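Local coordinates for endo-pectate lyase (PDB 3B4N), which cleaves polygalacturonate and probably also highly methylated pectin by calcium-dependent elimination, leaving unsaturated ends on the oligosaccharide products, at residues C193-A196 with A197-N200; I175-S179 with G180-I184. All blocks are in the same frame, centred on the assembly; numbering follows the deposited sequence. Where two conformers were deposited one is given.

Contact 1 (C193-A196 with A197-N200); sequences CEDA and ATNN. With ZN (zinc ion), chain D.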
ATOM      1  N   CYS A 193     -10.235   6.044   3.193  1.00 10.53           N
ATOM      2  CA  CYS A 193     -11.110   6.854   4.029  1.00 11.18           C
ATOM      3  C   CYS A 193     -10.238   7.496   5.122  1.00 11.04           C
ATOM      4  O   CYS A 193      -9.502   8.441   4.834  1.00 12.13           O
ATOM      5  CB  CYS A 193     -12.233   5.982   4.609  1.00 11.20           C
ATOM      6  SG  CYS A 193     -13.420   6.900   5.637  1.00 14.69           S
ATOM      7  N   GLU A 194     -10.272   6.993   6.354  1.00 11.56           N
ATOM      8  CA  GLU A 194      -9.448   7.593   7.414  1.00 12.09           C
ATOM      9  C   GLU A 194      -7.967   7.368   7.119  1.00 10.95           C
ATOM     10  O   GLU A 194      -7.139   8.276   7.219  1.00 12.60           O
ATOM     11  CB  GLU A 194      -9.798   6.990   8.774  1.00 14.73           C
ATOM     12  CG  GLU A 194     -11.171   7.373   9.305  1.00 20.24           C
ATOM     13  CD  GLU A 194     -11.337   8.874   9.507  1.00 23.09           C
ATOM     14  OE1 GLU A 194     -10.349   9.547   9.878  1.00 25.23           O
ATOM     15  OE2 GLU A 194     -12.461   9.381   9.311  1.00 26.30           O
ATOM     16  N   ASP A 195      -7.647   6.129   6.773  1.00 10.82           N
ATOM     17  CA  ASP A 195      -6.295   5.717   6.421  1.00  9.14           C
ATOM     18  C   ASP A 195      -6.443   4.319   5.850  1.00  9.25           C
ATOM     19  O   ASP A 195      -7.527   3.747   5.908  1.00 10.98           O
ATOM     20  CB  ASP A 195      -5.359   5.735   7.648  1.00 11.28           C
ATOM     21  CG  ASP A 195      -6.027   5.237   8.917  1.00 11.41           C
ATOM     22  OD1 ASP A 195      -6.342   6.065   9.793  1.00 12.50           O
ATOM     23  OD2 ASP A 195      -6.236   4.022   9.039  1.00 15.07           O
ATOM     24  N   ALA A 196      -5.370   3.768   5.293  1.00  8.50           N
ATOM     25  CA  ALA A 196      -5.427   2.438   4.678  1.00  9.03           C
ATOM     26  C   ALA A 196      -5.217   1.271   5.646  1.00  8.11           C
ATOM     27  O   ALA A 196      -5.982   0.295   5.632  1.00  8.05           O
ATOM     28  CB  ALA A 196      -4.397   2.356   3.542  1.00  8.32           C
ATOM     29  N   ALA A 197      -4.172   1.359   6.463  1.00  8.41           N
ATOM     30  CA  ALA A 197      -3.849   0.313   7.431  1.00  8.51           C
ATOM     31  C   ALA A 197      -3.236   0.957   8.657  1.00  9.16           C
ATOM     32  O   ALA A 197      -2.587   2.003   8.567  1.00  8.92           O
ATOM     33  CB  ALA A 197      -2.878  -0.690   6.820  1.00  9.81           C
ATOM     34  N   THR A 198      -3.430   0.310   9.801  1.00  8.18           N
ATOM     35  CA  THR A 198      -2.959   0.809  11.087  1.00  8.31           C
ATOM     36  C   THR A 198      -2.149  -0.246  11.818  1.00  8.50           C
ATOM     37  O   THR A 198      -2.615  -1.366  12.026  1.00  9.12           O
ATOM     38  CB  THR A 198      -4.159   1.211  11.981  1.00  8.25           C
ATOM     39  OG1 THR A 198      -4.976   2.156  11.284  1.00 10.47           O
ATOM     40  CG2 THR A 198      -3.688   1.802  13.300  1.00  9.78           C
ATOM     41  N   ASN A 199      -0.932   0.114  12.204  1.00  8.26           N
ATOM     42  CA  ASN A 199      -0.075  -0.798  12.924  1.00  7.97           C
ATOM     43  C   ASN A 199      -0.214  -0.594  14.430  1.00  8.71           C
ATOM     44  O   ASN A 199       0.317   0.361  15.004  1.00  9.63           O
ATOM     45  CB  ASN A 199       1.392  -0.607  12.500  1.00  7.78           C
ATOM     46  CG  ASN A 199       2.300  -1.692  13.055  1.00  8.97           C
ATOM     47  OD1 ASN A 199       1.868  -2.508  13.873  1.00 10.59           O
ATOM     48  ND2 ASN A 199       3.556  -1.710  12.614  1.00 10.05           N
ATOM     49  N   ASN A 200      -0.976  -1.491  15.048  1.00  9.17           N
ATOM     50  CA  ASN A 200      -1.175  -1.518  16.498  1.00 10.31           C
ATOM     51  C   ASN A 200      -0.566  -2.843  16.975  1.00 10.81           C
ATOM     52  O   ASN A 200      -0.867  -3.305  18.077  1.00 12.79           O
ATOM     53  CB  ASN A 200      -2.668  -1.536  16.862  1.00  9.50           C
ATOM     54  CG  ASN A 200      -3.378  -0.224  16.582  1.00 10.10           C
ATOM     55  OD1 ASN A 200      -4.541  -0.220  16.187  1.00 13.57           O
ATOM     56  ND2 ASN A 200      -2.704   0.889  16.817  1.00  9.83           N
TER
HETATM   57 ZN    ZN D 711      -7.298   5.119  11.176  1.00 11.63          ZN
HETATM   58  O   HOH W   1      -6.374   1.443   9.152  1.00 12.29           O
HETATM   59  O   HOH W   2      -6.222   4.225  12.373  1.00 16.24           O
HETATM   60  O   HOH W   3      -7.962   6.545  12.338  1.00 15.34           O

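Contact 2 (I175-S179 with G180-I184); sequences IHCDS and GNCTI. With ZN (zinc ion), chain E; ZN (zinc ion), chain F.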
ATOM      1  N   ILE A 175      -7.700  -1.359   7.446  1.00  9.40           N
ATOM      2  CA  ILE A 175      -7.294  -2.635   8.031  1.00  9.36           C
ATOM      3  C   ILE A 175      -6.372  -2.450   9.225  1.00  9.47           C
ATOM      4  O   ILE A 175      -5.371  -1.751   9.131  1.00 10.49           O
ATOM      5  CB  ILE A 175      -6.563  -3.498   6.976  1.00  9.03           C
ATOM      6  CG1 ILE A 175      -7.463  -3.670   5.748  1.00 10.63           C
ATOM      7  CG2 ILE A 175      -6.152  -4.836   7.578  1.00  9.85           C
ATOM      8  CD1 ILE A 175      -6.813  -4.439   4.598  1.00 10.96           C
ATOM      9  N   HIS A 176      -6.709  -3.080  10.349  1.00  9.86           N
ATOM     10  CA  HIS A 176      -5.891  -2.989  11.554  1.00  9.89           C
ATOM     11  C   HIS A 176      -5.023  -4.209  11.795  1.00  9.71           C
ATOM     12  O   HIS A 176      -5.485  -5.337  11.620  1.00 10.58           O
ATOM     13  CB  HIS A 176      -6.756  -2.876  12.813  1.00 11.61           C
ATOM     14  CG  HIS A 176      -7.306  -1.515  13.071  1.00 12.04           C
ATOM     15  ND1 HIS A 176      -7.851  -1.163  14.287  1.00 13.50           N
ATOM     16  CD2 HIS A 176      -7.433  -0.431  12.271  1.00 12.45           C
ATOM     17  CE1 HIS A 176      -8.291   0.081  14.225  1.00 15.37           C
ATOM     18  NE2 HIS A 176      -8.051   0.548  13.012  1.00 13.99           N
ATOM     19  N   CYS A 177      -3.768  -3.980  12.166  1.00  9.22           N
ATOM     20  CA  CYS A 177      -2.911  -5.074  12.591  1.00  8.93           C
ATOM     21  C   CYS A 177      -2.911  -4.800  14.096  1.00  8.92           C
ATOM     22  O   CYS A 177      -2.222  -3.899  14.575  1.00  9.67           O
ATOM     23  CB  CYS A 177      -1.496  -4.950  12.059  1.00  9.52           C
ATOM     24  SG  CYS A 177      -0.388  -6.216  12.770  1.00 12.98           S
ATOM     25  N   ASP A 178      -3.698  -5.562  14.850  1.00  9.79           N
ATOM     26  CA  ASP A 178      -3.792  -5.305  16.282  1.00 11.43           C
ATOM     27  C   ASP A 178      -2.929  -6.113  17.243  1.00 11.89           C
ATOM     28  O   ASP A 178      -2.990  -5.921  18.460  1.00 13.15           O
ATOM     29  CB  ASP A 178      -5.264  -5.343  16.693  1.00 10.53           C
ATOM     30  CG  ASP A 178      -6.022  -4.103  16.224  1.00 13.12           C
ATOM     31  OD1 ASP A 178      -7.259  -4.154  16.156  1.00 13.67           O
ATOM     32  OD2 ASP A 178      -5.374  -3.074  15.921  1.00 11.48           O
ATOM     33  N   SER A 179      -2.119  -7.013  16.701  0.50 11.86           N
ATOM     34  CA  SER A 179      -1.208  -7.800  17.518  0.50 11.71           C
ATOM     35  C   SER A 179      -0.326  -8.638  16.615  0.50 12.16           C
ATOM     36  O   SER A 179      -0.714  -8.985  15.500  0.50 11.88           O
ATOM     37  CB  SER A 179      -1.969  -8.711  18.494  0.50 11.85           C
ATOM     38  OG  SER A 179      -2.527  -9.828  17.836  0.50 11.92           O
ATOM     39  N   GLY A 180       0.873  -8.931  17.099  1.00 11.47           N
ATOM     40  CA  GLY A 180       1.805  -9.743  16.348  1.00 10.62           C
ATOM     41  C   GLY A 180       2.218  -9.263  14.978  1.00 12.41           C
ATOM     42  O   GLY A 180       2.325  -8.066  14.721  1.00 12.90           O
ATOM     43  N   ASN A 181       2.449 -10.223  14.093  1.00 11.58           N
ATOM     44  CA  ASN A 181       2.908  -9.931  12.746  1.00 11.45           C
ATOM     45  C   ASN A 181       1.830 -10.128  11.718  1.00 12.43           C
ATOM     46  O   ASN A 181       1.332 -11.241  11.519  1.00 15.36           O
ATOM     47  CB  ASN A 181       4.099 -10.812  12.435  1.00 12.82           C
ATOM     48  CG  ASN A 181       5.140 -10.723  13.510  1.00 15.20           C
ATOM     49  OD1 ASN A 181       5.551  -9.623  13.899  1.00 15.27           O
ATOM     50  ND2 ASN A 181       5.568 -11.871  14.018  1.00 16.61           N
ATOM     51  N   CYS A 182       1.480  -9.038  11.051  1.00 10.82           N
ATOM     52  CA  CYS A 182       0.439  -9.074  10.054  1.00 11.08           C
ATOM     53  C   CYS A 182       0.958  -8.702   8.682  1.00  9.28           C
ATOM     54  O   CYS A 182       1.864  -7.878   8.542  1.00 10.19           O
ATOM     55  CB  CYS A 182      -0.663  -8.087  10.402  1.00 10.93           C
ATOM     56  SG  CYS A 182      -1.209  -7.995  12.137  1.00 15.48           S
ATOM     57  N   THR A 183       0.373  -9.320   7.674  1.00  9.20           N
ATOM     58  CA  THR A 183       0.730  -9.025   6.301  1.00  9.49           C
ATOM     59  C   THR A 183      -0.541  -8.674   5.539  1.00 10.52           C
ATOM     60  O   THR A 183      -1.565  -9.356   5.643  1.00 10.68           O
ATOM     61  CB  THR A 183       1.454 -10.216   5.643  1.00 11.63           C
ATOM     62  OG1 THR A 183       2.727 -10.391   6.279  1.00 15.02           O
ATOM     63  CG2 THR A 183       1.682  -9.957   4.167  1.00 13.18           C
ATOM     64  N   ILE A 184      -0.470  -7.568   4.805  1.00  8.84           N
ATOM     65  CA  ILE A 184      -1.579  -7.065   4.002  1.00  8.96           C
ATOM     66  C   ILE A 184      -1.014  -7.163   2.590  1.00  8.25           C
ATOM     67  O   ILE A 184      -0.217  -6.334   2.150  1.00  8.57           O
ATOM     68  CB  ILE A 184      -1.919  -5.627   4.442  1.00  8.77           C
ATOM     69  CG1 ILE A 184      -2.362  -5.647   5.913  1.00 10.43           C
ATOM     70  CG2 ILE A 184      -2.984  -5.039   3.540  1.00  9.91           C
ATOM     71  CD1 ILE A 184      -2.599  -4.257   6.517  1.00 11.32           C
TER
HETATM   72 ZN    ZN E 714      -8.085  -2.337  16.006  1.00 13.00          ZN
HETATM   73 ZN    ZN F 716      -7.778   2.633  13.382  1.00 32.30          ZN
HETATM   74  O   HOH W   4      -7.526  -1.008  17.413  1.00 16.09           O
HETATM   75  O   HOH W   2      -6.222   4.225  12.373  1.00 16.24           O

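Contact 1 (C193-A196 with A197-N200)
The carboxylate of Asp195 turns its OD2 end toward the hydroxyl of Thr198, three residues further on, and presents both oxygens to a zinc ion. Contact with the metal is lopsided: zinc is 1.9 Å from Asp195 OD1 but 2.6 Å from OD2, so OD1 carries the main bond, and the same oxygen accepts a hydrogen bond from Lys224. OD2 faces the threonine across a gap of 3.2 Å to Thr198 OG1. A water hydrogen-bonded to Asp195 OD2 at 2.6 Å, and at 2.6 Å also to Thr198 OG1, joins the two side chains. A second water, bound to the zinc at 1.8 Å, also hydrogen-bonds Thr198 OG1, making the hydroxyl a second-shell partner of the metal. With CG of Asp195 tucked between its backbone N and carbonyl carbon, chi1 of 39° sets the carboxylate on the side of Thr198. Asp173 and another water complete the four ligands. The site illustrates how a zinc-bound carboxylate and a nearby hydroxyl can be linked through shared waters, with the hydroxyl in the second shell. Here the chain passes from the loop after strand 181-189 into strand 197-199, which runs parallel between strands 175-179 and 224-228 in the right-handed beta-helix, with Ala197 against Met204 of strand 203-207.

Contact 2 (I175-S179 with G180-I184)
Ile175 overlaps Ile184 head to tail, its CG2 3.8 Å from Ile184 CD1 while its own CD1 lies 4.0 Å from Ile184 CG2. The pairing is thus a double apolar overlap of branches and tips. Nearer the turn a disulfide takes over, joining Cys177 SG to Cys182 SG at 2.1 Å with a right-handed twist (chi3 77°). Cys177 extends its sulfur anti to the backbone N (chi1 173°), which carries it toward Cys182. Between Ser179 and Asn181 the chain reverses at Gly180, whose positive phi suits glycine, and the disulfide closes this turn covalently. Residues of alternate parity face the other way: His176 and Asp178 leave the interior for the metals. His176 ND1 binds one zinc at 2.1 Å, and Asp178 OD1, which lies in the imidazole plane at the ring edge, binds the same zinc at 2.0 Å; His176 NE2 binds another zinc at 2.1 Å, together with Asp173. One ring therefore bridges two ions, which fixes its rotation. The two strand segments run nearly antiparallel, at 166°, yet belong to different sheets of the beta-helix, as expected where a coil turns a corner. Strand 175-179 lies between 154-157 and 197-199, and strand 181-189 pairs with 203-207 on the next coil; Leu156 of strand 154-157 on the preceding coil, and Met204 and Ile206 of strand 203-207 on the following one, extend the apolar packing.

Overall arrangement
The contacts lie on successive coils, contact 1 where the chain enters its strand and contact 2 where it leaves, and they meet because strands 175-179 and 197-199 are sheet neighbours: Cys177 N and O probably hydrogen-bond Thr198 O and Asn200 N. In contact 1 every touching residue is buried, yet the chemistry is polar, with a carboxylate, a hydroxyl and metal-bound water. Contact 2 grades from an apolar, disulfide-closed interior to a partly exposed turn, and sets its metal ligands on the strand's outward face. One water bound to zinc ions in both contacts, and Asp173 bridging the same ions, join the two into one metal cluster, about 9 Å from calcium measured at the Asp195 side chain.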